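Local coordinates for tapirin (Caldicellulosiruptor kristjanssonii, PDB 6N2B), which binds cellulose, probably through its C-terminal beta-helix domain, and is thought to attach cells of this extreme thermophile to plant biomass, at residues S404-P407 / F408-D411; V368-E371 / A372-L376; G471-P474 / S475-L479. All blocks are in the same frame, centred on the assembly; numbering follows the deposited sequence.

Contact 1 of 3, residues S404-P407 / F408-D411; sequences SYPP and FIDD
Ile409 keeps CG1 beside its backbone N (chi1 -67°) and extends CD1 beyond it, carrying that methyl back along the chain to Tyr405. CD1 lies 3.6 Å from Tyr405 CG and meets the ring obliquely, while Pro406 CD reaches the same methyl, 3.8 Å from Ile409 CD1. Phe408 sets CG between its backbone N and carbonyl carbon (chi1 80°), which lays the ring alongside Pro406 and pointing the same way; Pro406 CG approaches Phe408 CE2 to 3.5 Å. One face of the Phe408 ring carries CG1 of Ile409, offset toward the rim.

The backbone closes the first helical turn: Asp411 N donates to Pro407 O over 3.2 Å, almost straight at 175°. One residue earlier, a water stands in for the direct bond, donating to Pro406 O at 2.7 Å and accepting from Asp410 N.

This is the opening of helix 408-413, which lies against the parallel strands of the beta-helix. Tyr405 and Ile409 rest on Tyr295 of strand 293-296 and Tyr315 of strand 314-316, Phe408 touches Lys293, and the Tyr405 hydroxyl is hydrogen-bonded to Asp317.

Contact 2 of 3, residues V368-E371 / A372-L376; sequences VFIE and AGATL
Glu371 O accepts the backbone N-H of Ala374 at 2.9 Å, with an N-H...O angle of 154°. The donor stands above the carbonyl plane, 43° out of it, and the bond closes a type II beta turn from Glu371 to Ala374. Gly373 takes the third position with positive phi (80°), as is usual for glycine in a type II turn.

Past the turn, the chain runs back at a wide angle to its incoming direction, and apolar side chains meet across the corner. Ile370 serves two partners with two branches. Its CG2, anti to the backbone N, reaches Ala374 CB at 3.8 Å, whereas the CG1 branch lies beside that N and carries CD1 to Leu376 CB at 3.9 Å. Farther from the bend, Val368 CG1 meets Leu376 CD1 at 3.8 Å, the two side chains crossing at about a right angle. Alternate residues of the incoming strand thus face the interior. Phe369 between them starts off the other way, and the edge of its ring receives Glu371 CG in plane. The whole is a corner between strands on successive faces of the parallel beta-helix, with Val368, Ile370 and Leu376 packed in its interior.

The carboxylate of Glu371 reaches the preceding coil, where OE1 accepts from Ser351 N. Strand 367-370 is paired in parallel with 346-349 and 387-389, and strand 375-378 with 354-357 and 393-396; Val368 packs on Val362 and Leu376 on Leu360, both of strand 359-363.

Contact 3 of 3, residues G471-P474 / S475-L479; sequences GSFP and SNVRL
Phe473 turns the edge of its ring to Val477, whose CG1 lies near the ring plane and 3.5 Å from Phe473 CE1. The two side chains cross at about a right angle. With CG anti to the backbone N (chi1 -168°), the phenyl group is carried forward toward the chain that follows it, while Val477 sets CG1 between its own N and carbonyl carbon.

From Pro474 to Val477 the backbone folds through a type I beta turn. Val477 N donates to Pro474 O over 3.1 Å with an N-H...O angle of 157°, and the donor lies well above the carbonyl plane. Asn476 brings OD1 of its amide to 3.6 Å from Pro474 CB, the two side chains crossing at a slant.

Phe473 also packs on Val466 and Asn467 of helix 459-470, and Val477 on Ile449 of strand 448-453. The phenyl side chain is about 8 Å from that of Glu465, a calcium ligand on that helix, so the contact neighbours the metal site without entering it. The whole is a helix-to-strand connection: a glycine with positive phi, Gly471, ends the helical conformation, and a tight turn delivers the chain into strand 478-483.

In the fold
Along the chain the order is contact 2, contact 1, contact 3. Contact 2 bends the chain between strands 367-370 and 375-378, in one of the last coils of the beta-helix. After strand 393-396 the chain doubles back, and contact 1 begins helix 408-413 against much earlier strands, its centre about 25 Å from that of contact 2. Contact 3 lies on the opposite side of the chain's centre from both, with centres about 42 Å from contact 1 and 53 Å from contact 2, near the calcium site. Corner, return segment and helix-to-strand connection thus let one chain build a long solenoid and run back along its flank to the calcium-bearing end, consistent with an elongated adhesion domain.

Contact 1 of 3, residues S404-P407 / F408-D411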
# COMPACT_ATOMS: atom_id res chain seq x y z
N SER A 404 9.91 6.16 23.38
CA SER A 404 10.19 6.92 22.18
C SER A 404 9.76 6.14 20.96
O SER A 404 9.77 4.90 20.95
CB SER A 404 11.68 7.26 22.10
OG SER A 404 12.04 8.17 23.13
N TYR A 405 9.33 6.86 19.93
CA TYR A 405 9.12 6.29 18.60
C TYR A 405 10.38 5.55 18.17
O TYR A 405 11.50 5.99 18.48
CB TYR A 405 8.80 7.37 17.56
CG TYR A 405 7.36 7.81 17.51
CD1 TYR A 405 6.39 7.25 18.35
CD2 TYR A 405 6.96 8.80 16.63
CE1 TYR A 405 5.07 7.69 18.29
CE2 TYR A 405 5.67 9.24 16.57
CZ TYR A 405 4.72 8.69 17.38
OH TYR A 405 3.42 9.14 17.28
N PRO A 406 10.26 4.45 17.45
CA PRO A 406 11.44 3.79 16.90
C PRO A 406 12.01 4.59 15.73
O PRO A 406 11.33 5.47 15.18
CB PRO A 406 10.90 2.42 16.46
CG PRO A 406 9.47 2.69 16.14
CD PRO A 406 9.01 3.77 17.07
N PRO A 407 13.26 4.34 15.34
CA PRO A 407 13.93 5.26 14.41
C PRO A 407 13.46 5.19 12.96
O PRO A 407 13.74 6.14 12.21
CB PRO A 407 15.40 4.87 14.52
CG PRO A 407 15.38 3.46 15.06
CD PRO A 407 14.21 3.41 15.98
N PHE A 408 12.77 4.12 12.55
CA PHE A 408 12.37 4.03 11.14
C PHE A 408 11.46 5.18 10.74
O PHE A 408 11.42 5.57 9.57
CB PHE A 408 11.70 2.68 10.83
CG PHE A 408 10.25 2.59 11.25
CD1 PHE A 408 9.24 3.02 10.41
CD2 PHE A 408 9.90 2.02 12.46
CE1 PHE A 408 7.91 2.93 10.79
CE2 PHE A 408 8.57 1.92 12.83
CZ PHE A 408 7.57 2.38 11.99
N ILE A 409 10.70 5.72 11.70
CA ILE A 409 9.77 6.79 11.39
C ILE A 409 10.52 8.00 10.85
O ILE A 409 10.21 8.52 9.77
CB ILE A 409 8.93 7.14 12.63
CG1 ILE A 409 8.02 5.96 12.97
CG2 ILE A 409 8.11 8.42 12.38
CD1 ILE A 409 7.49 6.00 14.36
N ASP A 410 11.54 8.45 11.58
CA ASP A 410 12.25 9.63 11.11
C ASP A 410 13.02 9.33 9.84
O ASP A 410 13.00 10.14 8.90
CB ASP A 410 13.17 10.17 12.21
CG ASP A 410 12.42 10.97 13.27
OD1 ASP A 410 11.30 11.46 12.98
OD2 ASP A 410 12.94 11.11 14.40
N ASP A 411 13.64 8.15 9.76
CA ASP A 411 14.35 7.73 8.56
C ASP A 411 13.52 7.93 7.30
O ASP A 411 14.01 8.44 6.29
CB ASP A 411 14.73 6.25 8.68
CG ASP A 411 15.84 6.01 9.67
OD1 ASP A 411 16.48 6.99 10.12
OD2 ASP A 411 16.06 4.82 9.99
O HOH W 1 11.52 8.13 14.69

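Contact 2 of 3, residues V368-E371 / A372-L376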
# COMPACT_ATOMS: atom_id res chain seq x y z
N VAL A 368 -13.46 -1.55 24.63
CA VAL A 368 -12.02 -1.80 24.69
C VAL A 368 -11.81 -3.00 25.59
O VAL A 368 -12.24 -2.99 26.75
CB VAL A 368 -11.23 -0.60 25.21
CG1 VAL A 368 -9.86 -1.06 25.72
CG2 VAL A 368 -11.09 0.46 24.15
N PHE A 369 -11.14 -4.02 25.07
CA PHE A 369 -10.82 -5.20 25.84
C PHE A 369 -9.32 -5.25 26.08
O PHE A 369 -8.54 -5.16 25.13
CB PHE A 369 -11.30 -6.45 25.10
CG PHE A 369 -11.27 -7.70 25.92
CD1 PHE A 369 -10.12 -8.48 25.99
CD2 PHE A 369 -12.41 -8.12 26.60
CE1 PHE A 369 -10.10 -9.66 26.75
CE2 PHE A 369 -12.39 -9.29 27.36
CZ PHE A 369 -11.24 -10.06 27.43
N ILE A 370 -8.91 -5.36 27.34
CA ILE A 370 -7.51 -5.50 27.70
C ILE A 370 -7.28 -6.94 28.15
O ILE A 370 -7.85 -7.39 29.14
CB ILE A 370 -7.11 -4.49 28.78
CG1 ILE A 370 -7.62 -3.12 28.37
CG2 ILE A 370 -5.60 -4.49 28.98
CD1 ILE A 370 -7.67 -2.15 29.47
N GLU A 371 -6.44 -7.66 27.41
CA GLU A 371 -6.28 -9.06 27.73
C GLU A 371 -5.35 -9.21 28.93
O GLU A 371 -4.67 -8.27 29.35
CB GLU A 371 -5.75 -9.84 26.53
CG GLU A 371 -6.87 -10.25 25.57
CD GLU A 371 -6.36 -10.98 24.34
OE1 GLU A 371 -5.12 -11.16 24.22
OE2 GLU A 371 -7.21 -11.38 23.50
N ALA A 372 -5.36 -10.42 29.49
CA ALA A 372 -4.49 -10.72 30.61
C ALA A 372 -3.04 -10.50 30.22
O ALA A 372 -2.60 -10.92 29.15
CB ALA A 372 -4.71 -12.17 31.06
N GLY A 373 -2.29 -9.83 31.08
CA GLY A 373 -0.92 -9.53 30.77
C GLY A 373 -0.72 -8.34 29.86
O GLY A 373 0.43 -7.97 29.61
N ALA A 374 -1.81 -7.74 29.36
CA ALA A 374 -1.74 -6.50 28.60
C ALA A 374 -1.94 -5.30 29.53
O ALA A 374 -2.30 -5.43 30.70
CB ALA A 374 -2.78 -6.50 27.49
N THR A 375 -1.72 -4.10 28.98
CA THR A 375 -1.78 -2.85 29.74
C THR A 375 -2.12 -1.68 28.82
O THR A 375 -1.47 -1.50 27.79
CB THR A 375 -0.45 -2.57 30.44
OG1 THR A 375 -0.14 -3.64 31.35
CG2 THR A 375 -0.53 -1.26 31.19
N LEU A 376 -3.12 -0.90 29.20
CA LEU A 376 -3.45 0.35 28.53
C LEU A 376 -3.07 1.49 29.45
O LEU A 376 -3.42 1.47 30.63
CB LEU A 376 -4.94 0.40 28.19
CG LEU A 376 -5.44 1.48 27.22
CD1 LEU A 376 -6.78 1.06 26.63
CD2 LEU A 376 -5.57 2.86 27.87

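Contact 3 of 3, residues G471-P474 / S475-L479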
# COMPACT_ATOMS: atom_id res chain seq x y z
N GLY A 471 9.54 -10.75 -31.40
CA GLY A 471 9.01 -11.67 -32.38
C GLY A 471 7.89 -12.54 -31.87
O GLY A 471 7.47 -13.46 -32.58
N SER A 472 7.40 -12.29 -30.66
CA SER A 472 6.25 -12.97 -30.08
C SER A 472 5.88 -12.23 -28.81
O SER A 472 6.44 -11.17 -28.50
CB SER A 472 6.54 -14.45 -29.80
OG SER A 472 7.58 -14.61 -28.84
N PHE A 473 4.97 -12.82 -28.04
CA PHE A 473 4.48 -12.24 -26.79
C PHE A 473 4.07 -13.42 -25.91
O PHE A 473 2.89 -13.77 -25.82
CB PHE A 473 3.32 -11.28 -27.06
CG PHE A 473 2.92 -10.41 -25.89
CD1 PHE A 473 3.29 -10.73 -24.58
CD2 PHE A 473 2.16 -9.28 -26.10
CE1 PHE A 473 2.91 -9.92 -23.52
CE2 PHE A 473 1.78 -8.46 -25.04
CZ PHE A 473 2.16 -8.78 -23.75
N PRO A 474 5.04 -14.10 -25.29
CA PRO A 474 4.70 -15.30 -24.52
C PRO A 474 4.02 -14.92 -23.22
O PRO A 474 4.29 -13.86 -22.64
CB PRO A 474 6.05 -15.97 -24.27
CG PRO A 474 7.05 -14.85 -24.30
CD PRO A 474 6.47 -13.75 -25.17
N SER A 475 3.11 -15.79 -22.77
CA SER A 475 2.32 -15.46 -21.60
C SER A 475 3.19 -15.31 -20.35
O SER A 475 2.79 -14.60 -19.42
CB SER A 475 1.27 -16.54 -21.37
OG SER A 475 1.86 -17.76 -20.96
N ASN A 476 4.38 -15.91 -20.33
CA ASN A 476 5.25 -15.88 -19.16
C ASN A 476 6.18 -14.67 -19.13
O ASN A 476 7.04 -14.60 -18.24
CB ASN A 476 6.05 -17.20 -19.07
CG ASN A 476 7.26 -17.27 -20.05
OD1 ASN A 476 7.42 -16.42 -20.93
ND2 ASN A 476 8.10 -18.28 -19.87
N VAL A 477 6.04 -13.71 -20.05
CA VAL A 477 7.01 -12.61 -20.11
C VAL A 477 6.92 -11.75 -18.85
O VAL A 477 5.83 -11.46 -18.34
CB VAL A 477 6.84 -11.77 -21.39
CG1 VAL A 477 5.51 -11.06 -21.43
CG2 VAL A 477 7.97 -10.76 -21.49
N ARG A 478 8.08 -11.40 -18.30
CA ARG A 478 8.16 -10.48 -17.17
C ARG A 478 8.06 -9.07 -17.71
O ARG A 478 8.86 -8.66 -18.57
CB ARG A 478 9.46 -10.68 -16.40
CG ARG A 478 9.62 -12.06 -15.80
CD ARG A 478 8.95 -12.09 -14.45
NE ARG A 478 8.62 -13.44 -14.02
CZ ARG A 478 9.46 -14.25 -13.39
NH1 ARG A 478 10.69 -13.85 -13.12
NH2 ARG A 478 9.07 -15.46 -13.06
N LEU A 479 7.09 -8.31 -17.21
CA LEU A 479 6.74 -7.00 -17.73
C LEU A 479 7.02 -5.92 -16.69
O LEU A 479 6.54 -6.01 -15.55
CB LEU A 479 5.27 -6.99 -18.13
CG LEU A 479 4.81 -6.45 -19.46
CD1 LEU A 479 3.35 -6.04 -19.33
CD2 LEU A 479 5.68 -5.28 -19.89